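Local coordinates for NAD-dependent protein deacylase 2 (Archaeoglobus fulgidus, PDB 1YC2) that removes acetyl groups from lysine residues of proteins such as the chromatin protein Alba, consuming NAD+ and releasing nicotinamide and 2''-O-acetyl-ADP-ribose, at residues A24-E29 with T99-M104; E48-I53 with P60-E65; D122-L127 with Y156-R161. All blocks are in the same frame, centred on the assembly; numbering follows the deposited sequence.

How the interactions relate
Interaction 1 is the buried one. It joins two loops that follow neighbouring strands of the Rossmann-type parallel sheet, and its chemistry is polar and shared with NAD and nicotinamide. Interactions 2 and 3 have their centres about 22 and 20 Å from the centre of the chain and are partly buried. Interaction 2 packs two helices through small apolar groups and a backbone carbonyl. Interaction 3 pairs two antiparallel strands beside the zinc ion, with a salt bridge toward solvent. Interactions 2 and 3 share a border: Pro60 and Trp64 lie against Tyr157 and Val158, and Ile53 against Lys159. Interaction 1 touches interaction 3 where Met104 meets Asp122. Interactions 1 and 2 do not touch.

Interaction 1 (A24-E29 with T99-M104); sequences AGISAE and TQNIDM. With NAD (nicotinamide-adenine-dinucleotide), chain J; NCA (nicotinamide), chain K.
The backbones of 24-29 and 99-104 come closest at Ala24 and Asn101, whose CA atoms lie 6.1 Å apart. The two segments lie in loops that follow the parallel strands 18-22 and 94-99 in the Rossmann-type fold of sirtuins. Residues 24-26 have helical backbone angles, and both loops belong to the NAD-binding site. Ser27 OG donates to Asp103 OD1 over 2.6 Å, on the syn side of the carboxylate. Asp103 CG sits between its own backbone N and carbonyl carbon (chi1 60°), which swings the carboxylate toward Ser27. Asp103 OD1 also accepts from nicotinamide N7, at 3.0 Å. Asp103 OD2 accepts a hydrogen bond from the backbone N of Leu105, which helps fix the carboxylate. Asn101 lays its amide by Ala24 and Ile26, crossing the Ile26 side chain at about a right angle, with ND2 3.6 Å from Ile26 CG2. Its ND2 donates to the backbone O of Gly23. A water accepts from Asn101 ND2 and donates to Asp103 OD2. Ala24 N is used by NAD and donates to its phosphate oxygen O2N. On the other loop, Ile102 N donates to nicotinamide O7 at 2.8 Å.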
loop_
_atom_site.group_PDB
_atom_site.type_symbol
_atom_site.label_atom_id
_atom_site.label_comp_id
_atom_site.label_asym_id
_atom_site.label_seq_id
_atom_site.Cartn_x
_atom_site.Cartn_y
_atom_site.Cartn_z
ATOM N N ALA A 24 3.116 -2.555 3.660
ATOM C CA ALA A 24 3.972 -1.597 4.357
ATOM C C ALA A 24 5.458 -1.796 4.102
ATOM O O ALA A 24 6.238 -0.842 4.170
ATOM C CB ALA A 24 3.699 -1.649 5.868
ATOM N N GLY A 25 5.852 -3.031 3.820
ATOM C CA GLY A 25 7.255 -3.306 3.574
ATOM C C GLY A 25 7.860 -2.559 2.397
ATOM O O GLY A 25 9.065 -2.311 2.378
ATOM N N ILE A 26 7.056 -2.191 1.403
ATOM C CA ILE A 26 7.630 -1.490 0.260
ATOM C C ILE A 26 7.876 -0.015 0.530
ATOM O O ILE A 26 8.461 0.675 -0.301
ATOM C CB ILE A 26 6.757 -1.609 -1.011
ATOM C CG1 ILE A 26 7.608 -1.266 -2.238
ATOM C CG2 ILE A 26 5.560 -0.650 -0.935
ATOM C CD1 ILE A 26 6.902 -1.404 -3.561
ATOM N N SER A 27 7.435 0.473 1.685
ATOM C CA SER A 27 7.637 1.882 2.029
ATOM C C SER A 27 8.582 2.056 3.219
ATOM O O SER A 27 8.813 3.177 3.684
ATOM C CB SER A 27 6.295 2.573 2.322
ATOM O OG SER A 27 5.578 2.853 1.124
ATOM N N ALA A 28 9.124 0.946 3.713
ATOM C CA ALA A 28 10.050 1.007 4.837
ATOM C C ALA A 28 11.285 1.818 4.430
ATOM O O ALA A 28 11.726 2.706 5.162
ATOM C CB ALA A 28 10.457 -0.405 5.262
ATOM N N GLU A 29 11.831 1.520 3.253
ATOM C CA GLU A 29 13.007 2.229 2.755
ATOM C C GLU A 29 12.691 3.659 2.320
ATOM O O GLU A 29 13.527 4.321 1.706
ATOM C CB GLU A 29 13.637 1.463 1.589
ATOM C CG GLU A 29 14.114 0.074 1.970
ATOM C CD GLU A 29 14.475 -0.765 0.764
ATOM O OE1 GLU A 29 15.481 -0.437 0.095
ATOM O OE2 GLU A 29 13.747 -1.745 0.482
ATOM N N THR A 99 -2.499 -1.888 -3.596
ATOM C CA THR A 99 -1.747 -1.642 -2.376
ATOM C C THR A 99 -2.654 -1.507 -1.172
ATOM O O THR A 99 -3.840 -1.215 -1.312
ATOM C CB THR A 99 -0.894 -0.348 -2.482
ATOM O OG1 THR A 99 -0.017 -0.259 -1.354
ATOM C CG2 THR A 99 -1.794 0.895 -2.497
ATOM N N GLN A 100 -2.077 -1.735 0.005
ATOM C CA GLN A 100 -2.785 -1.601 1.270
ATOM C C GLN A 100 -2.296 -0.338 1.960
ATOM O O GLN A 100 -2.837 0.061 2.989
ATOM C CB GLN A 100 -2.528 -2.804 2.181
ATOM C CG GLN A 100 -3.486 -3.948 1.930
ATOM C CD GLN A 100 -3.400 -5.045 2.975
ATOM O OE1 GLN A 100 -4.177 -6.006 2.941
ATOM N NE2 GLN A 100 -2.461 -4.913 3.905
ATOM N N ASN A 101 -1.267 0.284 1.395
ATOM C CA ASN A 101 -0.707 1.501 1.967
ATOM C C ASN A 101 -1.598 2.708 1.680
ATOM O O ASN A 101 -2.334 2.728 0.702
ATOM C CB ASN A 101 0.690 1.758 1.398
ATOM C CG ASN A 101 1.631 0.600 1.631
ATOM O OD1 ASN A 101 1.446 -0.179 2.565
ATOM N ND2 ASN A 101 2.658 0.486 0.793
ATOM N N ILE A 102 -1.519 3.717 2.533
ATOM C CA ILE A 102 -2.314 4.927 2.367
ATOM C C ILE A 102 -1.393 6.108 2.078
ATOM O O ILE A 102 -1.832 7.253 2.092
ATOM C CB ILE A 102 -3.074 5.262 3.660
ATOM C CG1 ILE A 102 -2.060 5.523 4.780
ATOM C CG2 ILE A 102 -4.021 4.134 4.017
ATOM C CD1 ILE A 102 -2.658 5.874 6.110
ATOM N N ASP A 103 -0.120 5.828 1.816
ATOM C CA ASP A 103 0.859 6.882 1.580
ATOM C C ASP A 103 0.925 7.491 0.183
ATOM O O ASP A 103 1.565 8.515 -0.003
ATOM C CB ASP A 103 2.254 6.388 1.994
ATOM C CG ASP A 103 2.706 5.167 1.214
ATOM O OD1 ASP A 103 3.561 4.426 1.746
ATOM O OD2 ASP A 103 2.221 4.948 0.076
ATOM N N MET A 104 0.277 6.867 -0.792
ATOM C CA MET A 104 0.269 7.380 -2.162
ATOM C C MET A 104 1.625 7.484 -2.852
ATOM O O MET A 104 1.770 8.231 -3.819
ATOM C CB MET A 104 -0.399 8.749 -2.195
ATOM C CG MET A 104 -1.870 8.710 -1.864
ATOM S SD MET A 104 -2.481 10.374 -1.639
ATOM C CE MET A 104 -1.813 10.737 0.059
HETATM P PA NAD J . 2.777 -5.947 7.507
HETATM O O1A NAD J . 1.952 -7.028 8.092
HETATM O O2A NAD J . 3.486 -5.004 8.424
HETATM O O5B NAD J . 3.792 -6.662 6.507
HETATM C C5B NAD J . 4.911 -5.968 5.857
HETATM C C4B NAD J . 5.899 -7.025 5.376
HETATM O O4B NAD J . 7.005 -6.284 4.734
HETATM C C3B NAD J . 6.594 -7.890 6.490
HETATM O O3B NAD J . 6.298 -9.301 6.259
HETATM C C2B NAD J . 8.083 -7.578 6.424
HETATM O O2B NAD J . 8.973 -8.600 6.718
HETATM C C1B NAD J . 8.214 -6.978 5.006
HETATM N N9A NAD J . 9.266 -5.966 4.905
HETATM C C8A NAD J . 9.846 -5.092 5.816
HETATM N N7A NAD J . 10.779 -4.321 5.286
HETATM C C5A NAD J . 10.875 -4.635 3.984
HETATM C C6A NAD J . 11.716 -4.131 2.866
HETATM N N6A NAD J . 12.609 -3.172 3.016
HETATM N N1A NAD J . 11.491 -4.748 1.644
HETATM C C2A NAD J . 10.598 -5.730 1.418
HETATM N N3A NAD J . 9.776 -6.241 2.438
HETATM C C4A NAD J . 9.946 -5.665 3.708
HETATM O O3 NAD J . 1.888 -5.064 6.550
HETATM P PN NAD J . 0.868 -5.455 5.356
HETATM O O1N NAD J . 1.301 -6.721 4.747
HETATM O O2N NAD J . 0.753 -4.229 4.513
HETATM O O5D NAD J . -0.467 -5.753 6.221
HETATM C C5D NAD J . -1.106 -4.654 6.930
HETATM C C4D NAD J . -2.409 -5.058 7.511
HETATM O O4D NAD J . -2.304 -6.416 8.117
HETATM C C3D NAD J . -2.893 -4.131 8.668
HETATM O O3D NAD J . -4.311 -3.884 8.564
HETATM C C2D NAD J . -2.534 -4.917 9.952
HETATM O O2D NAD J . -3.303 -4.537 11.062
HETATM C C1D NAD J . -2.731 -6.415 9.503
HETATM N N1N NAD J . -1.892 -7.417 10.260
HETATM C C2N NAD J . -2.505 -8.035 11.423
HETATM C C3N NAD J . -1.864 -8.949 12.163
HETATM C C7N NAD J . -2.509 -9.585 13.389
HETATM O O7N NAD J . -2.023 -10.658 13.831
HETATM N N7N NAD J . -3.566 -8.983 13.973
HETATM C C4N NAD J . -0.454 -9.367 11.790
HETATM C C5N NAD J . 0.191 -8.733 10.593
HETATM C C6N NAD J . -0.548 -7.768 9.853
HETATM N N1 NCA K . 2.077 1.308 8.299
HETATM C C2 NCA K . 2.363 1.714 6.911
HETATM C C3 NCA K . 1.408 2.478 6.138
HETATM C C4 NCA K . 0.153 2.793 6.868
HETATM C C5 NCA K . -0.135 2.403 8.218
HETATM C C6 NCA K . 0.843 1.656 8.929
HETATM C C7 NCA K . 1.647 2.948 4.663
HETATM O O7 NCA K . 0.762 3.597 4.093
HETATM N N7 NCA K . 2.766 2.658 4.049
HETATM O O HOH W 1 3.283 2.690 -1.285
#

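Interaction 2 (E48-I53 with P60-E65); sequences EEVASI and PRAFWE
Phe63 CG stands anti to its backbone N (chi1 172°), which brings the CD2 edge of the ring to Val50 O. In Val50, CG1 is anti to the carbonyl carbon (chi1 -50°) and faces the methyl group of Ala62. These two settings carry the contact between helix 47-51 and helix 60-70. The backbones come very near here, with CA of Val50 and CA of Phe63 4.3 Å apart. Ala62, with only a methyl group facing the other helix, is consistent with the close approach. Ala62 CB points at the other helix and lies 3.6 Å from Glu49 O. Val50 CG1 meets Ala62 CB at 4.1 Å, a plain apolar contact.

Val50 O is placed at the rim of the Phe63 ring, near its plane, and not over a face. CA of Phe63 also makes a CA-H...O contact with Val50 O at 3.3 Å. One carbonyl oxygen therefore meets both the backbone and the ring of Phe63. Ala51 CA also lies at this edge, 4.4 Å from Phe63 CD2. A water lies 2.9 Å from Glu49 O and accepts a weak bond from Phe63 N, a loose bridge between the backbones.

The pair forms part of a helical cluster of the sirtuin fold, with helix 53-58 between them in the chain. Ser52 caps that helix through Gly55 N. Val50 lies near Trp42 of the NAD site. Phe63 and Trp64 also pack on Pro160 of strand 158-162, and Trp64 touches Phe56 of helix 53-58.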
loop_
_atom_site.group_PDB
_atom_site.type_symbol
_atom_site.label_atom_id
_atom_site.label_comp_id
_atom_site.label_asym_id
_atom_site.label_seq_id
_atom_site.Cartn_x
_atom_site.Cartn_y
_atom_site.Cartn_z
ATOM N N GLU A 48 -10.685 0.960 19.611
ATOM C CA GLU A 48 -12.055 1.398 19.375
ATOM C C GLU A 48 -12.196 2.919 19.468
ATOM O O GLU A 48 -12.909 3.521 18.665
ATOM C CB GLU A 48 -13.002 0.711 20.374
ATOM C CG GLU A 48 -14.503 0.795 20.051
ATOM C CD GLU A 48 -15.101 2.180 20.272
ATOM O OE1 GLU A 48 -14.765 2.822 21.292
ATOM O OE2 GLU A 48 -15.924 2.623 19.436
ATOM N N GLU A 49 -11.511 3.554 20.417
ATOM C CA GLU A 49 -11.657 4.997 20.555
ATOM C C GLU A 49 -10.753 5.868 19.695
ATOM O O GLU A 49 -11.134 6.986 19.343
ATOM C CB GLU A 49 -11.517 5.416 22.023
ATOM C CG GLU A 49 -10.173 5.122 22.648
ATOM C CD GLU A 49 -10.063 5.683 24.058
ATOM O OE1 GLU A 49 -10.023 6.927 24.204
ATOM O OE2 GLU A 49 -10.025 4.879 25.019
ATOM N N VAL A 50 -9.571 5.375 19.343
ATOM C CA VAL A 50 -8.664 6.177 18.534
ATOM C C VAL A 50 -8.627 5.818 17.054
ATOM O O VAL A 50 -8.118 6.586 16.249
ATOM C CB VAL A 50 -7.201 6.093 19.054
ATOM C CG1 VAL A 50 -7.159 6.364 20.547
ATOM C CG2 VAL A 50 -6.592 4.728 18.719
ATOM N N ALA A 51 -9.173 4.667 16.681
ATOM C CA ALA A 51 -9.087 4.261 15.288
ATOM C C ALA A 51 -10.331 3.654 14.649
ATOM O O ALA A 51 -10.231 2.924 13.671
ATOM C CB ALA A 51 -7.904 3.315 15.121
ATOM N N SER A 52 -11.502 3.949 15.194
ATOM C CA SER A 52 -12.736 3.444 14.604
ATOM C C SER A 52 -13.624 4.638 14.270
ATOM O O SER A 52 -13.486 5.704 14.858
ATOM C CB SER A 52 -13.471 2.508 15.566
ATOM O OG SER A 52 -14.151 3.235 16.576
ATOM N N ILE A 53 -14.532 4.458 13.318
ATOM C CA ILE A 53 -15.432 5.530 12.920
ATOM C C ILE A 53 -16.306 5.933 14.106
ATOM O O ILE A 53 -16.697 7.091 14.242
ATOM C CB ILE A 53 -16.331 5.076 11.747
ATOM C CG1 ILE A 53 -17.262 6.210 11.328
ATOM C CG2 ILE A 53 -17.142 3.844 12.148
ATOM C CD1 ILE A 53 -16.553 7.386 10.701
ATOM N N PRO A 60 -13.133 13.263 17.877
ATOM C CA PRO A 60 -12.114 13.372 16.826
ATOM C C PRO A 60 -10.661 13.497 17.304
ATOM O O PRO A 60 -9.736 12.979 16.657
ATOM C CB PRO A 60 -12.547 14.612 16.051
ATOM C CG PRO A 60 -14.003 14.666 16.261
ATOM C CD PRO A 60 -14.164 14.300 17.707
ATOM N N ARG A 61 -10.462 14.188 18.425
ATOM C CA ARG A 61 -9.123 14.413 18.965
ATOM C C ARG A 61 -8.341 13.140 19.254
ATOM O O ARG A 61 -7.127 13.094 19.040
ATOM C CB ARG A 61 -9.198 15.246 20.250
ATOM C CG ARG A 61 -9.835 16.618 20.093
ATOM C CD ARG A 61 -9.952 17.305 21.445
ATOM N NE ARG A 61 -8.661 17.737 21.984
ATOM C CZ ARG A 61 -7.939 18.749 21.502
ATOM N NH1 ARG A 61 -8.373 19.441 20.456
ATOM N NH2 ARG A 61 -6.794 19.085 22.084
ATOM N N ALA A 62 -9.022 12.116 19.757
ATOM C CA ALA A 62 -8.353 10.859 20.071
ATOM C C ALA A 62 -7.610 10.344 18.841
ATOM O O ALA A 62 -6.423 10.017 18.914
ATOM C CB ALA A 62 -9.369 9.820 20.551
ATOM N N PHE A 63 -8.314 10.284 17.715
ATOM C CA PHE A 63 -7.733 9.816 16.461
ATOM C C PHE A 63 -6.548 10.664 16.018
ATOM O O PHE A 63 -5.460 10.141 15.757
ATOM C CB PHE A 63 -8.800 9.803 15.356
ATOM C CG PHE A 63 -8.251 9.526 13.986
ATOM C CD1 PHE A 63 -7.946 10.574 13.121
ATOM C CD2 PHE A 63 -8.014 8.218 13.567
ATOM C CE1 PHE A 63 -7.418 10.326 11.859
ATOM C CE2 PHE A 63 -7.485 7.959 12.305
ATOM C CZ PHE A 63 -7.187 9.021 11.447
ATOM N N TRP A 64 -6.755 11.973 15.932
ATOM C CA TRP A 64 -5.682 12.861 15.511
ATOM C C TRP A 64 -4.474 12.884 16.445
ATOM O O TRP A 64 -3.337 12.865 15.985
ATOM C CB TRP A 64 -6.224 14.269 15.292
ATOM C CG TRP A 64 -7.021 14.364 14.025
ATOM C CD1 TRP A 64 -8.353 14.606 13.911
ATOM C CD2 TRP A 64 -6.532 14.182 12.690
ATOM N NE1 TRP A 64 -8.733 14.587 12.589
ATOM C CE2 TRP A 64 -7.632 14.328 11.817
ATOM C CE3 TRP A 64 -5.268 13.907 12.146
ATOM C CZ2 TRP A 64 -7.508 14.211 10.425
ATOM C CZ3 TRP A 64 -5.147 13.787 10.757
ATOM C CH2 TRP A 64 -6.261 13.940 9.917
ATOM N N GLU A 65 -4.702 12.917 17.749
ATOM C CA GLU A 65 -3.579 12.924 18.676
ATOM C C GLU A 65 -2.870 11.579 18.633
ATOM O O GLU A 65 -1.659 11.501 18.809
ATOM C CB GLU A 65 -4.050 13.245 20.093
ATOM C CG GLU A 65 -4.350 14.718 20.268
ATOM C CD GLU A 65 -4.819 15.066 21.658
ATOM O OE1 GLU A 65 -4.992 16.275 21.929
ATOM O OE2 GLU A 65 -5.014 14.138 22.472
HETATM O O HOH W 2 -11.122 9.325 17.634
#

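Interaction 3 (D122-L127 with Y156-R161); sequences DKLDCL and YYVKPR. With ZN (zinc ion), chain F; SO4 (sulfate ion), chain H.
Arg161 reaches across to Lys123 and Asp125, joining two antiparallel strands of the three-stranded sheet in the zinc-binding module of sirtuins. Its CB lies near Lys123 O, and Arg161 CG lies 3.4 Å from Lys123 O. CD passes by Asp125 OD2. Arg161 NE donates to Asp125 OD2 at 2.9 Å, with the oxygen 21° out of the guanidinium plane. Arg161 NH2 donates to Asp125 OD1 in a nearly straight bond (172°), and together the two bonds form a salt bridge. The grip is side-on, one nitrogen to each oxygen, with the two planar groups almost coplanar. The chain is extended from CG to NE, which carries the guanidinium across to Asp125 on the neighbouring strand. Lys123 CB lies over one guanidinium face. NH1 and NH2 also donate to a sulfate, which probably came from the crystallisation liquor, and Lys123 NZ donates to it too.

In the backbone, Asp125 and Lys159 form the hydrogen-bonded pair. Leu124 with Pro160 and Cys126 with Val158 are non-hydrogen-bonded pairs. Arg161 N donates to Lys123 O at 3.0 Å and extends the pairing. Water 3 donates to Asp125 OD2 and Lys159 O.

On the other face of the sheet, Leu124 CB meets Val158 CG1 at 3.7 Å, and Leu124 CG packs on Pro160 CB. Trp64 of helix 60-70 also touches Leu124 there. Cys126 lies on that same face, with SG anti to its backbone N (chi1 170°). Cys129, Cys150 and Cys153 complete the zinc site. Cys126 SG binds the zinc ion at 2.4 Å.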
loop_
_atom_site.group_PDB
_atom_site.type_symbol
_atom_site.label_atom_id
_atom_site.label_comp_id
_atom_site.label_asym_id
_atom_site.label_seq_id
_atom_site.Cartn_x
_atom_site.Cartn_y
_atom_site.Cartn_z
ATOM N N ASP A 122 -4.913 11.282 0.750
ATOM C CA ASP A 122 -5.108 12.331 -0.248
ATOM C C ASP A 122 -6.092 13.424 0.163
ATOM O O ASP A 122 -5.771 14.611 0.084
ATOM C CB ASP A 122 -5.571 11.719 -1.584
ATOM C CG ASP A 122 -7.004 11.171 -1.529
ATOM O OD1 ASP A 122 -7.345 10.444 -0.568
ATOM O OD2 ASP A 122 -7.788 11.458 -2.459
ATOM N N LYS A 123 -7.285 13.033 0.605
ATOM C CA LYS A 123 -8.296 14.016 0.983
ATOM C C LYS A 123 -9.014 13.770 2.298
ATOM O O LYS A 123 -9.068 12.652 2.799
ATOM C CB LYS A 123 -9.327 14.145 -0.143
ATOM C CG LYS A 123 -8.714 14.566 -1.471
ATOM C CD LYS A 123 -9.769 14.780 -2.535
ATOM C CE LYS A 123 -9.132 15.249 -3.832
ATOM N NZ LYS A 123 -10.152 15.481 -4.887
ATOM N N LEU A 124 -9.568 14.845 2.846
ATOM C CA LEU A 124 -10.298 14.799 4.103
ATOM C C LEU A 124 -11.651 15.472 3.912
ATOM O O LEU A 124 -11.800 16.347 3.054
ATOM C CB LEU A 124 -9.517 15.524 5.203
ATOM C CG LEU A 124 -8.083 15.049 5.478
ATOM C CD1 LEU A 124 -7.162 15.591 4.404
ATOM C CD2 LEU A 124 -7.623 15.535 6.838
ATOM N N ASP A 125 -12.635 15.059 4.710
ATOM C CA ASP A 125 -13.980 15.623 4.630
ATOM C C ASP A 125 -14.479 16.076 5.996
ATOM O O ASP A 125 -14.297 15.386 6.994
ATOM C CB ASP A 125 -14.984 14.588 4.098
ATOM C CG ASP A 125 -14.630 14.067 2.725
ATOM O OD1 ASP A 125 -14.704 14.845 1.755
ATOM O OD2 ASP A 125 -14.281 12.874 2.617
ATOM N N CYS A 126 -15.105 17.242 6.040
ATOM C CA CYS A 126 -15.678 17.714 7.286
ATOM C C CYS A 126 -17.011 16.975 7.367
ATOM O O CYS A 126 -17.785 17.019 6.414
ATOM C CB CYS A 126 -15.934 19.219 7.238
ATOM S SG CYS A 126 -16.896 19.795 8.659
ATOM N N LEU A 127 -17.277 16.298 8.484
ATOM C CA LEU A 127 -18.526 15.554 8.624
ATOM C C LEU A 127 -19.738 16.434 8.886
ATOM O O LEU A 127 -20.865 15.970 8.751
ATOM C CB LEU A 127 -18.435 14.513 9.750
ATOM C CG LEU A 127 -17.580 13.255 9.561
ATOM C CD1 LEU A 127 -17.731 12.736 8.137
ATOM C CD2 LEU A 127 -16.138 13.574 9.829
ATOM N N TYR A 156 -14.472 20.091 14.258
ATOM C CA TYR A 156 -13.262 19.310 14.484
ATOM C C TYR A 156 -13.397 17.907 13.897
ATOM O O TYR A 156 -12.507 17.071 14.050
ATOM C CB TYR A 156 -12.955 19.190 15.976
ATOM C CG TYR A 156 -12.394 20.444 16.595
ATOM C CD1 TYR A 156 -13.207 21.548 16.833
ATOM C CD2 TYR A 156 -11.045 20.531 16.933
ATOM C CE1 TYR A 156 -12.690 22.708 17.392
ATOM C CE2 TYR A 156 -10.517 21.689 17.496
ATOM C CZ TYR A 156 -11.345 22.775 17.726
ATOM O OH TYR A 156 -10.841 23.921 18.309
ATOM N N TYR A 157 -14.513 17.642 13.228
ATOM C CA TYR A 157 -14.718 16.327 12.633
ATOM C C TYR A 157 -14.294 16.315 11.169
ATOM O O TYR A 157 -15.122 16.216 10.266
ATOM C CB TYR A 157 -16.182 15.902 12.773
ATOM C CG TYR A 157 -16.659 15.812 14.214
ATOM C CD1 TYR A 157 -16.875 16.963 14.972
ATOM C CD2 TYR A 157 -16.879 14.571 14.822
ATOM C CE1 TYR A 157 -17.299 16.883 16.305
ATOM C CE2 TYR A 157 -17.304 14.481 16.159
ATOM C CZ TYR A 157 -17.509 15.641 16.892
ATOM O OH TYR A 157 -17.899 15.563 18.213
ATOM N N VAL A 158 -12.992 16.442 10.941
ATOM C CA VAL A 158 -12.460 16.430 9.590
ATOM C C VAL A 158 -11.836 15.055 9.451
ATOM O O VAL A 158 -10.728 14.804 9.932
ATOM C CB VAL A 158 -11.398 17.535 9.388
ATOM C CG1 VAL A 158 -10.967 17.582 7.921
ATOM C CG2 VAL A 158 -11.978 18.888 9.801
ATOM N N LYS A 159 -12.575 14.161 8.805
ATOM C CA LYS A 159 -12.144 12.782 8.641
ATOM C C LYS A 159 -11.392 12.484 7.348
ATOM O O LYS A 159 -11.854 12.785 6.253
ATOM C CB LYS A 159 -13.366 11.852 8.749
ATOM C CG LYS A 159 -13.031 10.364 8.732
ATOM C CD LYS A 159 -14.263 9.522 8.434
ATOM C CE LYS A 159 -13.914 8.042 8.339
ATOM N NZ LYS A 159 -12.925 7.745 7.258
ATOM N N PRO A 160 -10.205 11.884 7.469
ATOM C CA PRO A 160 -9.428 11.554 6.273
ATOM C C PRO A 160 -10.086 10.347 5.597
ATOM O O PRO A 160 -10.783 9.566 6.255
ATOM C CB PRO A 160 -8.050 11.240 6.844
ATOM C CG PRO A 160 -8.388 10.632 8.195
ATOM C CD PRO A 160 -9.476 11.538 8.703
ATOM N N ARG A 161 -9.874 10.200 4.289
ATOM C CA ARG A 161 -10.474 9.094 3.541
ATOM C C ARG A 161 -9.731 7.766 3.625
ATOM O O ARG A 161 -9.355 7.184 2.607
ATOM C CB ARG A 161 -10.649 9.481 2.077
ATOM C CG ARG A 161 -11.652 10.569 1.895
ATOM C CD ARG A 161 -11.927 10.851 0.430
ATOM N NE ARG A 161 -12.736 12.052 0.314
ATOM C CZ ARG A 161 -13.178 12.560 -0.828
ATOM N NH1 ARG A 161 -12.892 11.960 -1.977
ATOM N NH2 ARG A 161 -13.894 13.682 -0.819
HETATM ZN ZN ZN F . -17.258 22.131 8.041
HETATM S S SO4 H . -13.933 14.512 -4.554
HETATM O O1 SO4 H . -14.959 14.568 -5.615
HETATM O O2 SO4 H . -12.887 15.521 -4.819
HETATM O O3 SO4 H . -14.568 14.799 -3.255
HETATM O O4 SO4 H . -13.328 13.167 -4.529
HETATM O O HOH W 3 -13.656 11.294 4.711
#